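Local coordinates for proteophosphoglycan (Silicibacter pomeroyi DSS-3, PDB 2RE3), which is of unknown function but belongs to the DUF1285 family, which has repeated structural motifs and may take part in signal transduction, at residues Ile155-Lys158 with Ser159-Arg162. Numbering follows the deposited sequence.
Sequences IDRK and SFYR
Ser-159 gives both its backbone N-H and its hydroxyl to one carboxylate oxygen of Asp-156, the N-cap of helix 157-164, which follows directly on strand 151-155. The N-H meets that oxygen nearly along its C-O axis, Ser-159 N to Asp-156 OD1 2.8 Å. Ser-159 OG donates to Asp-156 OD1 from the syn side at 2.7 Å, tilted out of the carboxylate plane. The two donors come from opposite faces of that plane. Asp-156 holds CG between its backbone N and carbonyl carbon (chi1 75°), which turns the acid back over the helix start, and its short side chain suits a cap because it can reach an N-H of the first turn. Phe-160 begins the main-chain pattern, its N 2.8 Å from Asp-156 O. Its CB rests 4.3 Å from Ile-155 CG2, so two apolar residues meet on the buried side, where both also touch Pro-143. The Phe-160 ring runs alongside the Arg-157 guanidinium, with Phe-160 CD2 4.1 Å from Arg-157 NH1. Tyr-161 N donates to Arg-157 O at 2.9 Å, and on this exposed flank Tyr-161 OH lies 3.5 Å from Arg-157 NH2. Arg-162 N closes the next turn on Lys-158 O at 3.2 Å, and its CG packs against that carbonyl oxygen. Replacing Asp-156 by an alanine would probably leave Ser-159 N without its cap and its hydroxyl free to turn. Two donors on OD1 should limit how far the carboxylate can turn, and its negative charge probably also interacts favourably with the partial positive charge at the helix N-terminus.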
loop_
_atom_site.group_PDB
_atom_site.type_symbol
_atom_site.label_atom_id
_atom_site.label_comp_id
_atom_site.label_asym_id
_atom_site.label_seq_id
_atom_site.Cartn_x
_atom_site.Cartn_y
_atom_site.Cartn_z
ATOM N N ILE A 155 0.740 -4.332 5.741
ATOM C CA ILE A 155 1.989 -4.920 6.231
ATOM C C ILE A 155 1.794 -6.439 6.343
ATOM O O ILE A 155 0.887 -6.877 7.033
ATOM C CB ILE A 155 2.397 -4.275 7.591
ATOM C CG1 ILE A 155 2.721 -2.795 7.394
ATOM C CG2 ILE A 155 3.613 -4.930 8.186
ATOM C CD1 ILE A 155 2.631 -2.006 8.659
ATOM N N ASP A 156 2.617 -7.223 5.640
ATOM C CA ASP A 156 2.464 -8.703 5.603
ATOM C C ASP A 156 2.950 -9.357 6.902
ATOM O O ASP A 156 3.589 -8.699 7.712
ATOM C CB ASP A 156 3.174 -9.315 4.381
ATOM C CG ASP A 156 4.713 -9.356 4.524
ATOM O OD1 ASP A 156 5.243 -8.884 5.549
ATOM O OD2 ASP A 156 5.406 -9.875 3.608
ATOM N N ARG A 157 2.645 -10.644 7.086
ATOM C CA ARG A 157 2.931 -11.379 8.349
ATOM C C ARG A 157 4.399 -11.313 8.713
ATOM O O ARG A 157 4.754 -10.938 9.825
ATOM C CB ARG A 157 2.516 -12.867 8.277
ATOM C CG ARG A 157 1.079 -13.170 7.774
ATOM C CD ARG A 157 -0.019 -12.305 8.448
ATOM N NE ARG A 157 -0.334 -12.665 9.843
ATOM C CZ ARG A 157 -0.746 -11.808 10.787
ATOM N NH1 ARG A 157 -0.883 -10.508 10.536
ATOM N NH2 ARG A 157 -1.010 -12.259 12.010
ATOM N N LYS A 158 5.255 -11.672 7.773
ATOM C CA LYS A 158 6.679 -11.683 8.058
ATOM C C LYS A 158 7.117 -10.306 8.602
ATOM O O LYS A 158 7.735 -10.231 9.666
ATOM C CB LYS A 158 7.502 -12.117 6.836
ATOM C CG LYS A 158 8.998 -12.206 7.116
ATOM C CD LYS A 158 9.738 -13.329 6.340
ATOM C CE LYS A 158 10.400 -12.869 5.036
ATOM N NZ LYS A 158 11.501 -13.829 4.641
ATOM N N SER A 159 6.773 -9.226 7.903
ATOM C CA SER A 159 7.126 -7.877 8.371
ATOM C C SER A 159 6.407 -7.506 9.698
ATOM O O SER A 159 7.007 -6.897 10.597
ATOM C CB SER A 159 6.863 -6.835 7.285
ATOM O OG SER A 159 7.355 -7.270 6.012
ATOM N N PHE A 160 5.155 -7.920 9.855
ATOM C CA PHE A 160 4.444 -7.633 11.083
ATOM C C PHE A 160 5.132 -8.248 12.295
ATOM O O PHE A 160 5.307 -7.618 13.328
ATOM C CB PHE A 160 3.014 -8.133 11.000
ATOM C CG PHE A 160 2.214 -7.849 12.227
ATOM C CD1 PHE A 160 1.837 -6.546 12.532
ATOM C CD2 PHE A 160 1.847 -8.872 13.091
ATOM C CE1 PHE A 160 1.089 -6.267 13.683
ATOM C CE2 PHE A 160 1.101 -8.603 14.239
ATOM C CZ PHE A 160 0.718 -7.304 14.527
ATOM N N TYR A 161 5.532 -9.495 12.180
ATOM C CA TYR A 161 6.096 -10.158 13.331
ATOM C C TYR A 161 7.458 -9.587 13.680
ATOM O O TYR A 161 7.792 -9.455 14.848
ATOM C CB TYR A 161 6.038 -11.680 13.153
ATOM C CG TYR A 161 4.655 -12.200 13.515
ATOM C CD1 TYR A 161 4.126 -11.957 14.790
ATOM C CD2 TYR A 161 3.862 -12.886 12.604
ATOM C CE1 TYR A 161 2.857 -12.393 15.149
ATOM C CE2 TYR A 161 2.574 -13.336 12.964
ATOM C CZ TYR A 161 2.088 -13.078 14.243
ATOM O OH TYR A 161 0.845 -13.485 14.656
ATOM N N ARG A 162 8.214 -9.145 12.688
ATOM C CA ARG A 162 9.453 -8.424 12.972
ATOM C C ARG A 162 9.193 -7.073 13.647
ATOM O O ARG A 162 9.975 -6.653 14.475
ATOM C CB ARG A 162 10.281 -8.234 11.701
ATOM C CG ARG A 162 10.780 -9.556 11.080
ATOM C CD ARG A 162 11.459 -9.292 9.733
ATOM N NE ARG A 162 12.552 -8.324 9.897
ATOM C CZ ARG A 162 13.144 -7.643 8.913
ATOM N NH1 ARG A 162 12.775 -7.811 7.642
ATOM N NH2 ARG A 162 14.123 -6.781 9.208
#